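Local coordinates for protein pyridoxine 4-oxidase (Mesorhizobium loti, PDB 4HA6) that oxidises pyridoxine at its 4-hydroxymethyl group with oxygen as acceptor, using FAD as cofactor, as a member of the GMC oxidoreductase family, at residues S14-A17 / A18-E22; D148-S151 / P152-A156; I265-H268 / D269-D272; A459-D462 / A463-L467; N483-A486 / G487-A491. All coordinates share one frame; numbering follows the deposited sequence.

Contact 1 of 5, residues S14-A17 / A18-E22; sequences SLLA and ARLSE
Leu15 and Arg19, one helical turn apart, run side by side and point the same way: CD2 of Leu15 rests on CG of Arg19 at 3.7 Å, so the leucine touches the aliphatic root of the arginine and not its charged end. Leu16 and Leu20 repeat the pattern on the next face of the helix, more loosely, with Leu16 CD2 4.2 Å from Leu20 CG. Both pairs are set by the i to i+4 backbone bonds beneath them, the shorter being Leu20 N to Leu16 O at 2.8 Å, which lies in the carbonyl plane. Arg19 then bends at chi2 (-107°) and chi3 (32°), which carries the guanidinium onward to Glu22, where NH2 meets OE1 at 3.0 Å in a salt bridge; the carboxylate sits at the edge of the guanidinium but is met from above its own plane. NH1 has a second carboxylate, Glu498 of helix 490-506. With an alanine here, Glu22 and Glu498 would probably lose the cation they share, and Leu15 CD2 its aliphatic neighbour. Further out, Ser14 OG bonds back to Gly10 O, while Leu16 and Leu20 lie on Ile6 of strand 4-7. This is the first helix of a Rossmann-type beta-alpha-beta unit, following a glycine-rich turn that is consistent with the GxGxxG dinucleotide-binding motif.

Contact 2 of 5, residues D148-S151 / P152-A156; sequences DEVS and PLARA
Pro152 opens the helix directly after Ser151, and its CA lies over one face of the Arg155 guanidinium, 3.3 Å above the plane and offset toward the rim. Next comes Leu153, whose backbone N makes a weak capping bond of 3.1 Å to Ser151 OG. The serine hydroxyl stands opposite its own backbone N (chi1 162°), a torsion that carries OG across to the first turn and makes Ser151 the N-cap. Ala154 turns its methyl group back to the incoming chain, where CB meets CG1 of Val150 at 3.6 Å. Arg155 ties the turn together twice. Its N bonds to Ser151 O at 2.9 Å, and its side chain, bent at chi3, folds back over the N-terminus, with CG 3.7 Å from Val150 CG1. From there NE and NH2 both reach Val150 O, at 3.1 and 3.2 Å, but both bonds are weak, with N-H...O angles near 125°. Ala156 adds the regular helical bond from its N to Pro152 O. The turn heads helix 152-163, reached by the loop that follows strand 141-142. Ser151 N bonds to Glu315 on strand 314-320, against which Val150 and Ala154 also pack, while Pro152 touches Trp417 and Leu153 touches Leu414.

Contact 3 of 5, residues I265-H268 / D269-D272; sequences IGPH and DVLD
The imidazole of His268 and the carboxylate of Asp272 stand one turn apart with their planes 69° to each other, and CD2 of the ring lies 3.5 Å from Asp272 OD1. No direct bond joins them. A water sits at the ring edge, in its plane, 2.7 Å from His268 NE2, and donates to Asp272 OD1 at 3.0 Å, bridging the two groups. With CG anti to the main-chain N (chi1 -172°), the ring crosses the aspartate at an angle. The other carboxylate, that of Asp269, folds back toward the start of the helix: OD2 lies 3.5 Å from Pro267 CB and accepts a weak bond from Val270 N at 2.9 Å, while OD1 bonds to a glycerol molecule probably left from crystallisation. Here the chain passes from the short strand 265-266 into helix 268-273, with Pro267 in the N-cap position. The proline ring cannot cap with a polar group, but its carbonyl O takes Leu271 N at 2.8 Å, and its CB packs on Val270 CB at 3.6 Å, the two side chains pointing the same way. At the backbone angles of Gly266 a CB would collide with the carbonyl O of Ile265. Beyond the turn, His268 N is held by Asp281 OD1, Gly266 pairs with Ile280 of the adjoining parallel strand, and Val270 and Leu271 both lean on Met261 of helix 252-262.

Contact 4 of 5, residues A459-D462 / A463-L467; sequences AVVD and ANLRL
Asp462 reaches across the turn to Arg466, and both oxygens of its carboxylate are bonded. From CB, where the first torsion (chi1 61°) places CG between the backbone N and the carbonyl carbon, the carboxylate is directed into the mouth of a type I beta turn running from Asp462 to Leu465. OD1 takes two backbone amides, Asn464 N at 2.9 Å and Arg466 N at 3.1 Å, which come to it from opposite faces of the carboxylate plane. OD2 receives both NE and NH2 of Arg466, at 3.3 and 3.1 Å, from one face; the guanidinium meets it near its edge, the two planes being 69° apart. A water completes this end, donating to OD2 and accepting from Arg466 NE, with a weak bond from Asn464 ND2. The remaining guanidinium nitrogen, NH1, is held by the carbonyls of Leu470 and Lys468. Around the aspartate the backbone closes the turn: Leu465 N bonds to Asp462 O, and Asp462 N to Arg466 O at 3.1 Å, next to a single bridge between Val461 and Leu467. Behind it Val460 CG1 packs on Leu467 CD1 at 3.6 Å. Leu465 packs on Ile496 and Phe500 of helix 490-506. With one oxygen accepting from two main-chain amides and the other paired with an arginine, the carboxylate is likely to stay ionised, its charge offset by Arg466, while this one side chain ties the interior of the turn and the residue just after it to Asp462.

Contact 5 of 5, residues N483-A486 / G487-A491; sequences NLTA and GPIHA. With FAD (flavin-adenine dinucleotide), chain B.
Thr485 reaches over to Gly487 and Ile489 in the segment that leads into helix 490-506, whose N-terminus meets the flavin in this FAD-binding GMC fold. Among the polar contacts, Thr485 OG1 donates to Gly487 O at 3.0 Å, from above the carbonyl plane; chi1 of 52° turns the hydroxyl toward that oxygen. Ala486 N is held by Asp99 of helix 97-107. The apolar contact is that of Leu484 CD1 with Ile489 CG2, at 3.8 Å. The same methyl is also approached by the hydroxyl oxygen Thr485 OG1, at 3.6 Å and from a direction roughly at right angles to the leucine. Were a valine to stand in place of Thr485, Gly487 O would probably lose this donor and the stretch before Pro488 would be freer to shift. The cofactor contacts follow at once along the chain. Pro488 CB lies 3.1 Å from FAD O2, and this proline also touches the bound pyridoxamine, so it borders both cofactor and ligand. Ile489 CG1 approaches the ribityl O3' at 3.2 Å, while CD2 of the His490 ring lies 3.6 Å from FAD O4'. The pyrimidine end of the flavin is held by a backbone amide: His490 N donates to FAD O2 at 2.7 Å, with an N-H...O angle of 151°.

The five contacts come in series along the chain, none touching another. Contacts 1, 2 and 3 belong to the N-terminal GMC oxidoreductase region, contacts 4 and 5 to the C-terminal one. Helix 490-506 connects three of them: it begins in contact 5 at the flavin, and further along it packs against Arg19 of contact 1 and Leu465 of contact 4. Contacts 3 and 4 are neighbours, about 4 Å apart at their nearest atoms, whereas contacts 2 and 3 lie on opposite sides of the chain's centre, with their own centres about 51 Å apart. Contact 5 lies near the middle, and FAD is bound by residues of both regions, such as Ser11 and His490.

Contact 1 of 5, residues S14-A17 / A18-E22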
loop_
_atom_site.group_PDB
_atom_site.type_symbol
_atom_site.label_atom_id
_atom_site.label_comp_id
_atom_site.label_asym_id
_atom_site.label_seq_id
_atom_site.Cartn_x
_atom_site.Cartn_y
_atom_site.Cartn_z
ATOM N N SER A 14 8.420 11.124 3.419
ATOM C CA SER A 14 7.941 12.507 3.532
ATOM C C SER A 14 7.605 12.822 4.985
ATOM O O SER A 14 7.996 13.876 5.498
ATOM C CB SER A 14 6.722 12.742 2.642
ATOM O OG SER A 14 7.051 12.576 1.279
ATOM N N LEU A 15 6.918 11.885 5.650
ATOM C CA LEU A 15 6.561 12.024 7.069
ATOM C C LEU A 15 7.787 12.146 7.959
ATOM O O LEU A 15 7.790 12.907 8.935
ATOM C CB LEU A 15 5.716 10.827 7.543
ATOM C CG LEU A 15 5.081 10.892 8.944
ATOM C CD1 LEU A 15 3.798 10.037 8.974
ATOM C CD2 LEU A 15 6.038 10.461 10.072
ATOM N N LEU A 16 8.809 11.361 7.653
ATOM C CA LEU A 16 10.006 11.325 8.489
ATOM C C LEU A 16 10.838 12.587 8.333
ATOM O O LEU A 16 11.279 13.170 9.323
ATOM C CB LEU A 16 10.856 10.085 8.180
ATOM C CG LEU A 16 10.417 8.795 8.880
ATOM C CD1 LEU A 16 11.413 7.673 8.613
ATOM C CD2 LEU A 16 10.269 9.019 10.364
ATOM N N ALA A 17 11.076 12.990 7.087
ATOM C CA ALA A 17 11.774 14.247 6.814
ATOM C C ALA A 17 11.195 15.401 7.655
ATOM O O ALA A 17 11.937 16.160 8.287
ATOM C CB ALA A 17 11.698 14.570 5.336
ATOM N N ALA A 18 9.868 15.523 7.659
ATOM C CA ALA A 18 9.203 16.513 8.501
ATOM C C ALA A 18 9.440 16.239 9.990
ATOM O O ALA A 18 9.921 17.116 10.716
ATOM C CB ALA A 18 7.725 16.553 8.202
ATOM N N ARG A 19 9.105 15.029 10.442
ATOM C CA ARG A 19 9.074 14.749 11.880
ATOM C C ARG A 19 10.457 14.742 12.548
ATOM O O ARG A 19 10.627 15.320 13.627
ATOM C CB ARG A 19 8.277 13.471 12.178
ATOM C CG ARG A 19 6.754 13.641 11.915
ATOM C CD ARG A 19 5.926 13.729 13.191
ATOM N NE ARG A 19 6.666 14.361 14.263
ATOM C CZ ARG A 19 6.904 13.800 15.442
ATOM N NH1 ARG A 19 6.440 12.588 15.726
ATOM N NH2 ARG A 19 7.608 14.465 16.344
ATOM N N LEU A 20 11.444 14.122 11.904
ATOM C CA LEU A 20 12.798 14.095 12.449
ATOM C C LEU A 20 13.375 15.510 12.552
ATOM O O LEU A 20 13.993 15.854 13.551
ATOM C CB LEU A 20 13.712 13.172 11.619
ATOM C CG LEU A 20 13.252 11.712 11.583
ATOM C CD1 LEU A 20 14.287 10.776 10.962
ATOM C CD2 LEU A 20 12.897 11.249 12.975
ATOM N N SER A 21 13.130 16.343 11.547
ATOM C CA SER A 21 13.700 17.690 11.526
ATOM C C SER A 21 13.015 18.666 12.488
ATOM O O SER A 21 13.450 19.815 12.623
ATOM C CB SER A 21 13.688 18.255 10.110
ATOM O OG SER A 21 12.361 18.396 9.651
ATOM N N GLU A 22 11.949 18.219 13.152
ATOM C CA GLU A 22 11.340 19.002 14.231
ATOM C C GLU A 22 12.330 19.232 15.387
ATOM O O GLU A 22 12.211 20.199 16.138
ATOM C CB GLU A 22 10.048 18.333 14.708
ATOM C CG GLU A 22 8.927 18.462 13.689
ATOM C CD GLU A 22 7.647 17.776 14.123
ATOM O OE1 GLU A 22 7.581 17.299 15.272
ATOM O OE2 GLU A 22 6.709 17.714 13.306
#

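Contact 2 of 5, residues D148-S151 / P152-A156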
loop_
_atom_site.group_PDB
_atom_site.type_symbol
_atom_site.label_atom_id
_atom_site.label_comp_id
_atom_site.label_asym_id
_atom_site.label_seq_id
_atom_site.Cartn_x
_atom_site.Cartn_y
_atom_site.Cartn_z
ATOM N N ASP A 148 -22.665 13.550 0.436
ATOM C CA ASP A 148 -23.391 14.152 -0.668
ATOM C C ASP A 148 -22.793 13.771 -2.016
ATOM O O ASP A 148 -23.519 13.500 -2.959
ATOM C CB ASP A 148 -23.411 15.673 -0.521
ATOM C CG ASP A 148 -24.428 16.145 0.497
ATOM O OD1 ASP A 148 -24.722 15.384 1.444
ATOM O OD2 ASP A 148 -24.934 17.281 0.345
ATOM N N GLU A 149 -21.467 13.723 -2.106
ATOM C CA GLU A 149 -20.827 13.467 -3.395
ATOM C C GLU A 149 -20.719 11.985 -3.760
ATOM O O GLU A 149 -20.184 11.646 -4.819
ATOM C CB GLU A 149 -19.439 14.099 -3.435
ATOM C CG GLU A 149 -18.486 13.522 -2.408
ATOM C CD GLU A 149 -18.378 14.405 -1.197
ATOM O OE1 GLU A 149 -19.160 14.209 -0.224
ATOM O OE2 GLU A 149 -17.514 15.310 -1.241
ATOM N N VAL A 150 -21.229 11.099 -2.910
ATOM C CA VAL A 150 -21.215 9.667 -3.235
ATOM C C VAL A 150 -22.118 9.352 -4.428
ATOM O O VAL A 150 -23.282 9.771 -4.477
ATOM C CB VAL A 150 -21.625 8.798 -2.029
ATOM C CG1 VAL A 150 -21.753 7.342 -2.435
ATOM C CG2 VAL A 150 -20.624 8.947 -0.898
ATOM N N SER A 151 -21.576 8.612 -5.391
ATOM C CA SER A 151 -22.321 8.217 -6.588
ATOM C C SER A 151 -23.626 7.462 -6.274
ATOM O O SER A 151 -23.657 6.601 -5.392
ATOM C CB SER A 151 -21.424 7.347 -7.470
ATOM O OG SER A 151 -22.189 6.612 -8.396
ATOM N N PRO A 152 -24.714 7.779 -7.002
ATOM C CA PRO A 152 -25.956 7.039 -6.759
ATOM C C PRO A 152 -25.776 5.528 -6.953
ATOM O O PRO A 152 -26.437 4.758 -6.250
ATOM C CB PRO A 152 -26.941 7.632 -7.788
ATOM C CG PRO A 152 -26.113 8.396 -8.758
ATOM C CD PRO A 152 -24.889 8.848 -8.000
ATOM N N LEU A 153 -24.889 5.116 -7.866
ATOM C CA LEU A 153 -24.484 3.705 -7.988
ATOM C C LEU A 153 -23.902 3.154 -6.681
ATOM O O LEU A 153 -24.285 2.067 -6.231
ATOM C CB LEU A 153 -23.456 3.512 -9.124
ATOM C CG LEU A 153 -22.869 2.106 -9.322
ATOM C CD1 LEU A 153 -23.951 1.011 -9.335
ATOM C CD2 LEU A 153 -22.038 2.025 -10.603
ATOM N N ALA A 154 -22.973 3.898 -6.079
ATOM C CA ALA A 154 -22.355 3.475 -4.820
ATOM C C ALA A 154 -23.367 3.426 -3.678
ATOM O O ALA A 154 -23.316 2.529 -2.826
ATOM C CB ALA A 154 -21.185 4.371 -4.457
ATOM N N ARG A 155 -24.295 4.380 -3.647
ATOM C CA ARG A 155 -25.308 4.352 -2.602
ATOM C C ARG A 155 -26.202 3.129 -2.755
ATOM O O ARG A 155 -26.672 2.553 -1.769
ATOM C CB ARG A 155 -26.141 5.639 -2.594
ATOM C CG ARG A 155 -25.381 6.854 -2.094
ATOM C CD ARG A 155 -26.286 8.070 -1.988
ATOM N NE ARG A 155 -25.978 9.072 -3.007
ATOM C CZ ARG A 155 -26.725 9.292 -4.086
ATOM N NH1 ARG A 155 -27.831 8.580 -4.287
ATOM N NH2 ARG A 155 -26.368 10.228 -4.961
ATOM N N ALA A 156 -26.446 2.741 -4.000
ATOM C CA ALA A 156 -27.288 1.596 -4.288
ATOM C C ALA A 156 -26.554 0.324 -3.850
ATOM O O ALA A 156 -27.163 -0.625 -3.325
ATOM C CB ALA A 156 -27.612 1.555 -5.761
#

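Contact 3 of 5, residues I265-H268 / D269-D272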
loop_
_atom_site.group_PDB
_atom_site.type_symbol
_atom_site.label_atom_id
_atom_site.label_comp_id
_atom_site.label_asym_id
_atom_site.label_seq_id
_atom_site.Cartn_x
_atom_site.Cartn_y
_atom_site.Cartn_z
ATOM N N ILE A 265 23.969 -6.960 1.195
ATOM C CA ILE A 265 23.232 -7.397 2.379
ATOM C C ILE A 265 21.983 -8.143 1.930
ATOM O O ILE A 265 21.095 -7.556 1.292
ATOM C CB ILE A 265 22.837 -6.191 3.260
ATOM C CG1 ILE A 265 24.083 -5.413 3.714
ATOM C CG2 ILE A 265 22.047 -6.641 4.460
ATOM C CD1 ILE A 265 23.742 -4.165 4.537
ATOM N N GLY A 266 21.907 -9.436 2.243
ATOM C CA GLY A 266 20.849 -10.279 1.700
ATOM C C GLY A 266 21.251 -11.736 1.527
ATOM O O GLY A 266 22.307 -12.152 1.997
ATOM N N PRO A 267 20.398 -12.524 0.858
ATOM C CA PRO A 267 20.643 -13.957 0.657
ATOM C C PRO A 267 21.937 -14.191 -0.123
ATOM O O PRO A 267 22.058 -13.694 -1.240
ATOM C CB PRO A 267 19.433 -14.407 -0.178
ATOM C CG PRO A 267 18.380 -13.334 0.032
ATOM C CD PRO A 267 19.176 -12.069 0.168
ATOM N N HIS A 268 22.878 -14.921 0.466
ATOM C CA HIS A 268 24.218 -15.107 -0.110
ATOM C C HIS A 268 24.065 -15.678 -1.507
ATOM O O HIS A 268 24.749 -15.250 -2.441
ATOM C CB HIS A 268 25.020 -16.070 0.784
ATOM C CG HIS A 268 26.475 -16.200 0.428
ATOM N ND1 HIS A 268 27.345 -16.976 1.171
ATOM C CD2 HIS A 268 27.210 -15.673 -0.578
ATOM C CE1 HIS A 268 28.553 -16.917 0.635
ATOM N NE2 HIS A 268 28.501 -16.136 -0.429
ATOM N N ASP A 269 23.137 -16.620 -1.660
ATOM C CA ASP A 269 22.991 -17.303 -2.935
ATOM C C ASP A 269 22.363 -16.384 -3.985
ATOM O O ASP A 269 22.796 -16.355 -5.141
ATOM C CB ASP A 269 22.241 -18.637 -2.771
ATOM C CG ASP A 269 20.841 -18.482 -2.160
ATOM O OD1 ASP A 269 20.028 -19.413 -2.368
ATOM O OD2 ASP A 269 20.540 -17.464 -1.481
ATOM N N VAL A 270 21.359 -15.613 -3.574
ATOM C CA VAL A 270 20.786 -14.589 -4.451
ATOM C C VAL A 270 21.833 -13.548 -4.885
ATOM O O VAL A 270 21.860 -13.120 -6.051
ATOM C CB VAL A 270 19.583 -13.891 -3.752
ATOM C CG1 VAL A 270 19.222 -12.597 -4.429
ATOM C CG2 VAL A 270 18.403 -14.824 -3.714
ATOM N N LEU A 271 22.690 -13.126 -3.958
ATOM C CA LEU A 271 23.670 -12.091 -4.299
ATOM C C LEU A 271 24.716 -12.674 -5.249
ATOM O O LEU A 271 25.130 -12.009 -6.235
ATOM C CB LEU A 271 24.342 -11.518 -3.048
ATOM C CG LEU A 271 23.450 -10.905 -1.974
ATOM C CD1 LEU A 271 24.285 -10.541 -0.754
ATOM C CD2 LEU A 271 22.738 -9.695 -2.493
ATOM N N ASP A 272 25.136 -13.914 -4.967
ATOM C CA ASP A 272 26.067 -14.621 -5.856
ATOM C C ASP A 272 25.530 -14.563 -7.289
ATOM O O ASP A 272 26.197 -14.081 -8.190
ATOM C CB ASP A 272 26.228 -16.094 -5.427
ATOM C CG ASP A 272 27.377 -16.310 -4.450
ATOM O OD1 ASP A 272 28.006 -15.319 -4.010
ATOM O OD2 ASP A 272 27.649 -17.487 -4.111
HETATM O O HOH W 1 30.436 -15.774 -2.309
#

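Contact 4 of 5, residues A459-D462 / A463-L467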
loop_
_atom_site.group_PDB
_atom_site.type_symbol
_atom_site.label_atom_id
_atom_site.label_comp_id
_atom_site.label_asym_id
_atom_site.label_seq_id
_atom_site.Cartn_x
_atom_site.Cartn_y
_atom_site.Cartn_z
ATOM N N ALA A 459 14.627 -12.624 11.214
ATOM C CA ALA A 459 13.838 -11.466 10.789
ATOM C C ALA A 459 14.793 -10.404 10.253
ATOM O O ALA A 459 15.964 -10.359 10.662
ATOM C CB ALA A 459 13.053 -10.901 11.960
ATOM N N VAL A 460 14.321 -9.547 9.350
ATOM C CA VAL A 460 15.203 -8.506 8.806
ATOM C C VAL A 460 15.402 -7.335 9.756
ATOM O O VAL A 460 16.547 -6.871 9.944
ATOM C CB VAL A 460 14.787 -8.046 7.415
ATOM C CG1 VAL A 460 15.747 -6.943 6.890
ATOM C CG2 VAL A 460 14.791 -9.231 6.475
ATOM N N VAL A 461 14.310 -6.868 10.368
ATOM C CA VAL A 461 14.421 -5.859 11.418
ATOM C C VAL A 461 13.796 -6.324 12.725
ATOM O O VAL A 461 12.971 -7.255 12.744
ATOM C CB VAL A 461 13.833 -4.499 11.003
ATOM C CG1 VAL A 461 14.560 -3.987 9.784
ATOM C CG2 VAL A 461 12.325 -4.610 10.713
ATOM N N ASP A 462 14.231 -5.714 13.824
ATOM C CA ASP A 462 13.649 -6.020 15.120
ATOM C C ASP A 462 12.447 -5.116 15.314
ATOM O O ASP A 462 12.047 -4.432 14.371
ATOM C CB ASP A 462 14.675 -5.889 16.267
ATOM C CG ASP A 462 15.255 -4.470 16.425
ATOM O OD1 ASP A 462 14.707 -3.479 15.895
ATOM O OD2 ASP A 462 16.287 -4.338 17.118
ATOM N N ALA A 463 11.905 -5.082 16.529
ATOM C CA ALA A 463 10.674 -4.356 16.817
ATOM C C ALA A 463 10.891 -2.853 16.778
ATOM O O ALA A 463 9.932 -2.084 16.685
ATOM C CB ALA A 463 10.121 -4.777 18.170
ATOM N N ASN A 464 12.148 -2.442 16.872
ATOM C CA ASN A 464 12.520 -1.036 16.785
ATOM C C ASN A 464 12.827 -0.612 15.351
ATOM O O ASN A 464 13.189 0.556 15.102
ATOM C CB ASN A 464 13.739 -0.756 17.677
ATOM C CG ASN A 464 13.426 -0.913 19.156
ATOM O OD1 ASN A 464 12.442 -0.371 19.650
ATOM N ND2 ASN A 464 14.251 -1.675 19.861
ATOM N N LEU A 465 12.696 -1.569 14.425
ATOM C CA LEU A 465 12.911 -1.360 12.973
ATOM C C LEU A 465 14.384 -1.258 12.565
ATOM O O LEU A 465 14.711 -0.770 11.461
ATOM C CB LEU A 465 12.107 -0.158 12.434
ATOM C CG LEU A 465 10.615 -0.112 12.785
ATOM C CD1 LEU A 465 9.925 1.096 12.151
ATOM C CD2 LEU A 465 9.907 -1.398 12.400
ATOM N N ARG A 466 15.268 -1.735 13.444
ATOM C CA ARG A 466 16.695 -1.729 13.186
ATOM C C ARG A 466 17.078 -3.019 12.452
ATOM O O ARG A 466 16.731 -4.115 12.897
ATOM C CB ARG A 466 17.457 -1.626 14.513
ATOM C CG ARG A 466 18.975 -1.513 14.380
ATOM C CD ARG A 466 19.671 -1.803 15.727
ATOM N NE ARG A 466 19.199 -3.070 16.285
ATOM C CZ ARG A 466 19.759 -4.262 16.079
ATOM N NH1 ARG A 466 20.856 -4.386 15.333
ATOM N NH2 ARG A 466 19.216 -5.343 16.634
ATOM N N LEU A 467 17.768 -2.897 11.317
ATOM C CA LEU A 467 18.301 -4.092 10.656
ATOM C C LEU A 467 19.127 -4.871 11.675
ATOM O O LEU A 467 20.040 -4.308 12.286
ATOM C CB LEU A 467 19.199 -3.716 9.478
ATOM C CG LEU A 467 19.568 -4.965 8.673
ATOM C CD1 LEU A 467 18.708 -5.018 7.447
ATOM C CD2 LEU A 467 21.043 -4.999 8.318
HETATM O O HOH W 2 17.236 -2.223 18.441
#

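Contact 5 of 5, residues N483-A486 / G487-A491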
loop_
_atom_site.group_PDB
_atom_site.type_symbol
_atom_site.label_atom_id
_atom_site.label_comp_id
_atom_site.label_asym_id
_atom_site.label_seq_id
_atom_site.Cartn_x
_atom_site.Cartn_y
_atom_site.Cartn_z
ATOM N N ASN A 483 2.613 -8.638 8.140
ATOM C CA ASN A 483 1.510 -9.058 7.296
ATOM C C ASN A 483 0.664 -7.863 6.856
ATOM O O ASN A 483 0.588 -6.842 7.541
ATOM C CB ASN A 483 0.623 -10.075 8.023
ATOM C CG ASN A 483 0.166 -9.574 9.386
ATOM O OD1 ASN A 483 0.749 -9.921 10.410
ATOM N ND2 ASN A 483 -0.868 -8.732 9.399
ATOM N N LEU A 484 0.041 -8.024 5.699
ATOM C CA LEU A 484 -0.968 -7.123 5.177
ATOM C C LEU A 484 -2.044 -6.798 6.212
ATOM O O LEU A 484 -2.487 -7.687 6.950
ATOM C CB LEU A 484 -1.640 -7.844 4.017
ATOM C CG LEU A 484 -1.660 -7.370 2.563
ATOM C CD1 LEU A 484 -0.740 -6.196 2.275
ATOM C CD2 LEU A 484 -1.379 -8.546 1.633
ATOM N N THR A 485 -2.474 -5.532 6.260
ATOM C CA THR A 485 -3.736 -5.184 6.921
ATOM C C THR A 485 -4.855 -5.691 6.038
ATOM O O THR A 485 -4.597 -6.124 4.916
ATOM C CB THR A 485 -3.881 -3.679 7.091
ATOM O OG1 THR A 485 -3.677 -3.043 5.822
ATOM C CG2 THR A 485 -2.824 -3.180 8.074
ATOM N N ALA A 486 -6.097 -5.642 6.516
ATOM C CA ALA A 486 -7.216 -6.175 5.725
ATOM C C ALA A 486 -7.448 -5.428 4.402
ATOM O O ALA A 486 -7.892 -6.022 3.409
ATOM C CB ALA A 486 -8.517 -6.209 6.562
ATOM N N GLY A 487 -7.172 -4.126 4.393
ATOM C CA GLY A 487 -7.469 -3.293 3.238
ATOM C C GLY A 487 -6.238 -2.485 2.852
ATOM O O GLY A 487 -5.118 -2.853 3.197
ATOM N N PRO A 488 -6.440 -1.373 2.141
ATOM C CA PRO A 488 -5.314 -0.554 1.692
ATOM C C PRO A 488 -4.350 -0.186 2.835
ATOM O O PRO A 488 -4.786 0.094 3.961
ATOM C CB PRO A 488 -6.017 0.683 1.106
ATOM C CG PRO A 488 -7.332 0.157 0.614
ATOM C CD PRO A 488 -7.737 -0.844 1.671
ATOM N N ILE A 489 -3.052 -0.177 2.525
ATOM C CA ILE A 489 -2.006 -0.145 3.544
ATOM C C ILE A 489 -1.348 1.212 3.824
ATOM O O ILE A 489 -0.432 1.294 4.651
ATOM C CB ILE A 489 -0.862 -1.101 3.160
ATOM C CG1 ILE A 489 -0.189 -0.638 1.858
ATOM C CG2 ILE A 489 -1.366 -2.546 3.045
ATOM C CD1 ILE A 489 1.005 -1.511 1.457
ATOM N N HIS A 490 -1.763 2.269 3.135
ATOM C CA HIS A 490 -1.077 3.551 3.296
ATOM C C HIS A 490 -1.166 4.047 4.749
ATOM O O HIS A 490 -0.178 4.543 5.303
ATOM C CB HIS A 490 -1.626 4.585 2.304
ATOM C CG HIS A 490 -0.866 5.874 2.262
ATOM N ND1 HIS A 490 -1.470 7.097 2.473
ATOM C CD2 HIS A 490 0.438 6.137 2.004
ATOM C CE1 HIS A 490 -0.567 8.056 2.347
ATOM N NE2 HIS A 490 0.598 7.503 2.063
ATOM N N ALA A 491 -2.325 3.889 5.382
ATOM C CA ALA A 491 -2.472 4.349 6.771
ATOM C C ALA A 491 -1.440 3.642 7.649
ATOM O O ALA A 491 -0.819 4.251 8.528
ATOM C CB ALA A 491 -3.880 4.070 7.292
HETATM P PA FAD B . 6.617 4.741 -1.456
HETATM O O1A FAD B . 5.541 5.736 -1.043
HETATM O O2A FAD B . 6.439 3.979 -2.739
HETATM O O5B FAD B . 8.015 5.555 -1.499
HETATM C C5B FAD B . 9.224 5.055 -2.060
HETATM C C4B FAD B . 10.007 6.289 -2.486
HETATM O O4B FAD B . 11.419 6.055 -2.478
HETATM C C3B FAD B . 9.639 6.699 -3.906
HETATM O O3B FAD B . 9.441 8.122 -3.883
HETATM C C2B FAD B . 10.855 6.317 -4.748
HETATM O O2B FAD B . 11.018 7.200 -5.872
HETATM C C1B FAD B . 11.998 6.428 -3.743
HETATM N N9A FAD B . 13.154 5.517 -3.990
HETATM C C8A FAD B . 13.099 4.211 -4.330
HETATM N N7A FAD B . 14.354 3.697 -4.447
HETATM C C5A FAD B . 15.242 4.682 -4.174
HETATM C C6A FAD B . 16.722 4.808 -4.114
HETATM N N6A FAD B . 17.536 3.735 -4.372
HETATM N N1A FAD B . 17.239 6.027 -3.786
HETATM C C2A FAD B . 16.450 7.088 -3.516
HETATM N N3A FAD B . 15.099 7.028 -3.552
HETATM C C4A FAD B . 14.443 5.876 -3.868
HETATM N N1 FAD B . -2.828 2.735 -0.331
HETATM C C2 FAD B . -3.924 3.077 0.371
HETATM O O2 FAD B . -3.908 2.922 1.613
HETATM N N3 FAD B . -5.041 3.550 -0.213
HETATM C C4 FAD B . -5.132 3.734 -1.541
HETATM O O4 FAD B . -6.188 4.165 -2.075
HETATM C C4X FAD B . -3.966 3.381 -2.382
HETATM N N5 FAD B . -3.977 3.519 -3.724
HETATM C C5X FAD B . -2.886 3.205 -4.467
HETATM C C6 FAD B . -2.906 3.361 -5.852
HETATM C C7 FAD B . -1.785 3.046 -6.614
HETATM C C7M FAD B . -1.822 3.224 -8.111
HETATM C C8 FAD B . -0.552 2.542 -5.946
HETATM C C8M FAD B . 0.656 2.197 -6.774
HETATM C C9 FAD B . -0.520 2.385 -4.561
HETATM C C9A FAD B . -1.652 2.695 -3.807
HETATM N N10 FAD B . -1.633 2.536 -2.410
HETATM C C10 FAD B . -2.778 2.870 -1.673
HETATM C "C1'" FAD B . -0.431 2.023 -1.741
HETATM C "C2'" FAD B . 0.347 3.103 -1.007
HETATM O "O2'" FAD B . 0.485 4.265 -1.840
HETATM C "C3'" FAD B . 1.719 2.514 -0.673
HETATM O "O3'" FAD B . 1.522 1.261 0.002
HETATM C "C4'" FAD B . 2.533 3.455 0.197
HETATM O "O4'" FAD B . 2.649 4.712 -0.493
HETATM C "C5'" FAD B . 3.916 2.872 0.510
HETATM O "O5'" FAD B . 4.762 3.939 0.934
HETATM P P FAD B . 6.317 3.661 1.191
HETATM O O1P FAD B . 6.934 4.803 1.989
HETATM O O2P FAD B . 6.502 2.237 1.675
HETATM O O3P FAD B . 6.906 3.667 -0.301
#